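Local structure of virulent strain associated lipoprotein (Borreliella spielmanii A14S, 6FZZ) at residues N30-R33 with K34-E37; K78-Y81 with G82-D86. The protein is a PFam54-family outer surface lipoprotein whose Borrelia burgdorferi relative, BBE31, binds glutathione and is important in colonising the mammalian host. All coordinates share one frame; numbering follows the deposited sequence.

Contact 1 (N30-R33 with K34-E37)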
loop_
_atom_site.group_PDB
_atom_site.type_symbol
_atom_site.label_atom_id
_atom_site.label_comp_id
_atom_site.label_asym_id
_atom_site.label_seq_id
_atom_site.Cartn_x
_atom_site.Cartn_y
_atom_site.Cartn_z
ATOM N N ASN A 30 13.163 3.384 1.943
ATOM C CA ASN A 30 13.714 2.269 2.718
ATOM C C ASN A 30 13.527 2.428 4.228
ATOM O O ASN A 30 13.100 1.473 4.946
ATOM C CB ASN A 30 15.163 1.967 2.356
ATOM C CG ASN A 30 15.636 0.641 2.957
ATOM O OD1 ASN A 30 15.121 -0.391 2.596
ATOM N ND2 ASN A 30 16.519 0.693 3.937
ATOM N N THR A 31 13.702 3.649 4.724
ATOM C CA THR A 31 13.347 3.925 6.134
ATOM C C THR A 31 11.883 3.696 6.466
ATOM O O THR A 31 11.557 3.072 7.504
ATOM C CB THR A 31 13.718 5.386 6.543
ATOM O OG1 THR A 31 15.104 5.442 6.487
ATOM C CG2 THR A 31 13.286 5.709 7.962
ATOM N N ASP A 32 10.984 4.192 5.618
ATOM C CA ASP A 32 9.568 3.873 5.797
ATOM C C ASP A 32 9.330 2.379 5.816
ATOM O O ASP A 32 8.642 1.915 6.709
ATOM C CB ASP A 32 8.661 4.512 4.747
ATOM C CG ASP A 32 8.626 6.033 4.871
ATOM O OD1 ASP A 32 8.933 6.558 5.962
ATOM O OD2 ASP A 32 8.307 6.708 3.875
ATOM N N ARG A 33 9.896 1.625 4.869
ATOM C CA ARG A 33 9.699 0.177 4.870
ATOM C C ARG A 33 10.064 -0.426 6.218
ATOM O O ARG A 33 9.389 -1.360 6.692
ATOM C CB ARG A 33 10.523 -0.534 3.786
ATOM C CG ARG A 33 10.264 -2.014 3.839
ATOM C CD ARG A 33 10.992 -2.800 2.784
ATOM N NE ARG A 33 10.366 -4.109 2.465
ATOM C CZ ARG A 33 10.939 -5.323 2.589
ATOM N NH1 ARG A 33 12.142 -5.469 3.160
ATOM N NH2 ARG A 33 10.307 -6.425 2.120
ATOM N N LYS A 34 11.134 0.069 6.839
ATOM C CA LYS A 34 11.586 -0.485 8.145
ATOM C C LYS A 34 10.551 -0.220 9.260
ATOM O O LYS A 34 10.308 -1.057 10.139
ATOM C CB LYS A 34 12.982 0.044 8.540
ATOM C CG LYS A 34 14.087 -0.581 7.728
ATOM C CD LYS A 34 15.388 0.204 7.851
ATOM C CE LYS A 34 16.599 -0.699 8.081
ATOM N NZ LYS A 34 17.720 -0.315 7.190
ATOM N N LYS A 35 9.898 0.921 9.173
ATOM C CA LYS A 35 8.755 1.243 9.989
ATOM C C LYS A 35 7.625 0.197 9.997
ATOM O O LYS A 35 7.079 -0.204 11.031
ATOM C CB LYS A 35 8.212 2.583 9.554
ATOM C CG LYS A 35 7.724 3.476 10.679
ATOM C CD LYS A 35 7.462 4.906 10.143
ATOM C CE LYS A 35 6.333 4.958 9.111
ATOM N NZ LYS A 35 5.879 6.360 8.832
ATOM N N TYR A 36 7.254 -0.218 8.823
ATOM C CA TYR A 36 6.262 -1.259 8.669
ATOM C C TYR A 36 6.699 -2.610 9.193
ATOM O O TYR A 36 5.852 -3.302 9.704
ATOM C CB TYR A 36 5.877 -1.352 7.197
ATOM C CG TYR A 36 5.577 0.007 6.611
ATOM C CD1 TYR A 36 4.995 1.010 7.390
ATOM C CD2 TYR A 36 5.916 0.298 5.278
ATOM C CE1 TYR A 36 4.775 2.280 6.843
ATOM C CE2 TYR A 36 5.638 1.528 4.706
ATOM C CZ TYR A 36 5.134 2.530 5.493
ATOM O OH TYR A 36 4.885 3.743 4.922
ATOM N N GLU A 37 7.992 -2.963 9.047
ATOM C CA GLU A 37 8.559 -4.224 9.606
ATOM C C GLU A 37 8.457 -4.149 11.093
ATOM O O GLU A 37 8.113 -5.111 11.724
ATOM C CB GLU A 37 10.010 -4.488 9.211
ATOM C CG GLU A 37 10.213 -4.875 7.760
ATOM C CD GLU A 37 11.641 -4.602 7.304
ATOM O OE1 GLU A 37 12.501 -4.453 8.159
ATOM O OE2 GLU A 37 11.922 -4.530 6.108
#
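Arg33 and Glu37, one helical turn apart, form a salt bridge in which NH1 of Arg33 stands 3.1 Å from OE2 of Glu37. The guanidinium and carboxylate planes are 89° apart and the oxygen sits well out of the guanidinium plane, so no N-H is aimed at it and the attraction is electrostatic. Arg33 gets there on an extended chain whose CG is anti to the backbone N (chi1 -180°), and its NE meets a second acid in a salt bridge to Asp120. Two carboxylates therefore share one guanidinium, which would probably favour their charged forms.

The backbone supplies regular i to i+4 helical bonds, among them Glu37 N to Arg33 O at 3.2 Å and Lys34 N to Asn30 O at 3.1 Å. The bond from Tyr36 N to Asp32 O is weak, at 3.3 Å. That same carbonyl oxygen of Asp32 lies 3.4 Å above the centre of one face of the Tyr36 ring, while the phenol OH of Tyr36 comes within 3.9 Å of Asp32 CB. Side by side with Asp32, Lys35 leaves its NZ 4.2 Å from Asp32 OD1, too far for a salt bridge.

Helix 15-41, predicted to be part of a coiled coil, carries exposed residues such as Lys34 and Lys35 alongside a buried Tyr36. Lys78 of helix 71-83 packs against Arg33, Tyr36 and Glu37; from helix 105-126, Ile124 touches Arg33 and Glu116 touches Tyr36, and the Tyr36 hydroxyl is hydrogen-bonded to Lys155 of helix 138-170.

Contact 2 (K78-Y81 with G82-D86); sequences KLTY and GILND
Thr80 and Leu84 meet through methyl groups brought together by different first torsions: CG2 of Thr80 is placed opposite its backbone N, and CG of Leu84 lies across from its own carbonyl carbon (chi1 -58°). The two side chains run side by side, with Thr80 CG2 3.9 Å from Leu84 CD1. The Thr80 rotamer also leaves OG1 beside the backbone N, where it bonds back to the carbonyl oxygen of Tyr76.

Ile83 directs its CG2 branch back at the preceding turn, 3.5 Å from Thr80 O. Leu84 CG is 3.4 Å from this same oxygen, which also accepts the Leu84 N-H at 2.9 Å with an N-H...O angle of 152°. One carbonyl is thus gripped by a hydrogen bond and flanked by aliphatic carbons. Further i to i+4 bonds run from Ile83 N to Leu79 O, at 3.0 Å, and from Gly82 N to Lys78 O, at 3.1 Å.

The regular pattern then breaks. Leu84 departs from helical backbone angles with psi 28°, and Asn85 N, although 3.2 Å from Tyr81 O, makes too poor an angle to bond there; it makes a weak bond to Gly82 O instead.

Both segments fall in the Bbcrasp-1 family region, in the C-terminal part of the lipoprotein. Gly82 O has a stronger outside donor in Lys155 NZ, and Asp86 O accepts from Lys163, both lysines of helix 138-170. The chemistry fits the C-terminal end of a largely buried helix: lysine ammonium groups meet carbonyls there, where their positive charge should complement the helix dipole, while the aliphatic carbons of Ile83 and Leu84 around Thr80 O probably shield its bond to Leu84 N.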
loop_
_atom_site.group_PDB
_atom_site.type_symbol
_atom_site.label_atom_id
_atom_site.label_comp_id
_atom_site.label_asym_id
_atom_site.label_seq_id
_atom_site.Cartn_x
_atom_site.Cartn_y
_atom_site.Cartn_z
ATOM N N LYS A 78 2.133 -6.791 6.941
ATOM C CA LYS A 78 3.125 -5.736 6.844
ATOM C C LYS A 78 2.800 -4.775 5.694
ATOM O O LYS A 78 2.884 -3.591 5.882
ATOM C CB LYS A 78 4.510 -6.368 6.630
ATOM C CG LYS A 78 5.668 -5.411 6.477
ATOM C CD LYS A 78 6.971 -6.087 6.025
ATOM C CE LYS A 78 7.026 -6.251 4.510
ATOM N NZ LYS A 78 6.956 -4.958 3.755
ATOM N N LEU A 79 2.397 -5.289 4.522
ATOM C CA LEU A 79 2.037 -4.420 3.380
ATOM C C LEU A 79 0.776 -3.628 3.735
ATOM O O LEU A 79 0.604 -2.472 3.294
ATOM C CB LEU A 79 1.853 -5.224 2.139
ATOM C CG LEU A 79 3.160 -5.879 1.593
ATOM C CD1 LEU A 79 2.875 -6.822 0.456
ATOM C CD2 LEU A 79 4.192 -4.839 1.090
ATOM N N THR A 80 -0.102 -4.242 4.530
ATOM C CA THR A 80 -1.301 -3.557 5.042
ATOM C C THR A 80 -0.961 -2.340 5.926
ATOM O O THR A 80 -1.516 -1.258 5.755
ATOM C CB THR A 80 -2.263 -4.546 5.779
ATOM O OG1 THR A 80 -2.688 -5.597 4.889
ATOM C CG2 THR A 80 -3.510 -3.792 6.244
ATOM N N TYR A 81 -0.037 -2.538 6.878
ATOM C CA TYR A 81 0.441 -1.471 7.762
ATOM C C TYR A 81 1.104 -0.350 6.916
ATOM O O TYR A 81 1.025 0.841 7.246
ATOM C CB TYR A 81 1.427 -2.059 8.784
ATOM C CG TYR A 81 0.817 -3.195 9.599
ATOM C CD1 TYR A 81 -0.533 -3.161 9.940
ATOM C CD2 TYR A 81 1.581 -4.246 10.076
ATOM C CE1 TYR A 81 -1.095 -4.162 10.672
ATOM C CE2 TYR A 81 1.023 -5.266 10.833
ATOM C CZ TYR A 81 -0.316 -5.217 11.113
ATOM O OH TYR A 81 -0.982 -6.171 11.867
ATOM N N GLY A 82 1.728 -0.743 5.814
ATOM C CA GLY A 82 2.323 0.221 4.903
ATOM C C GLY A 82 1.312 1.130 4.188
ATOM O O GLY A 82 1.478 2.339 4.176
ATOM N N ILE A 83 0.290 0.540 3.585
ATOM C CA ILE A 83 -0.676 1.275 2.799
ATOM C C ILE A 83 -1.613 2.042 3.725
ATOM O O ILE A 83 -2.081 3.151 3.389
ATOM C CB ILE A 83 -1.469 0.354 1.810
ATOM C CG1 ILE A 83 -2.269 1.209 0.795
ATOM C CG2 ILE A 83 -2.462 -0.565 2.499
ATOM C CD1 ILE A 83 -1.412 1.945 -0.191
ATOM N N LEU A 84 -1.796 1.532 4.942
ATOM C CA LEU A 84 -2.604 2.281 5.941
ATOM C C LEU A 84 -1.718 3.094 6.887
ATOM O O LEU A 84 -2.055 3.330 8.040
ATOM C CB LEU A 84 -3.469 1.307 6.720
ATOM C CG LEU A 84 -4.457 0.434 5.902
ATOM C CD1 LEU A 84 -5.297 -0.400 6.862
ATOM C CD2 LEU A 84 -5.355 1.339 5.038
ATOM N N ASN A 85 -0.556 3.492 6.422
ATOM C CA ASN A 85 0.446 3.986 7.368
ATOM C C ASN A 85 0.145 5.357 7.984
ATOM O O ASN A 85 0.716 5.742 9.007
ATOM C CB ASN A 85 1.822 3.908 6.760
ATOM C CG ASN A 85 2.105 5.012 5.770
ATOM O OD1 ASN A 85 1.259 5.400 4.953
ATOM N ND2 ASN A 85 3.331 5.515 5.829
ATOM N N ASP A 86 -0.800 6.086 7.426
ATOM C CA ASP A 86 -1.128 7.326 8.077
ATOM C C ASP A 86 -2.263 7.143 9.093
ATOM O O ASP A 86 -2.829 8.147 9.507
ATOM C CB ASP A 86 -1.465 8.366 6.993
ATOM C CG ASP A 86 -1.409 9.826 7.500
ATOM O OD1 ASP A 86 -0.833 10.119 8.599
ATOM O OD2 ASP A 86 -2.001 10.673 6.770
#

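Contacts 1 and 2 belong to consecutive helices, 15-41 and 71-83, and touch directly although their centres are 10 Å apart. Tyr36 of contact 1 reaches Gly82 of contact 2, its CE2 being 3.6 Å from the glycine CA, where the lack of a side chain lets the ring come close to the backbone. Lys155 links the two chemically, donating to Gly82 O and hydrogen-bonding with Tyr36 OH. Arg33 NE and Lys78 NZ approach to 3.7 Å; Asp120, salt-bridged to Arg33 and weakly paired at long range with Lys78, probably offsets part of the repulsion. Asp32 and Lys78 side chains each lie about 3 Å from a bound tetraethylene glycol, probably from the crystallisation liquor; such molecules can mark pockets.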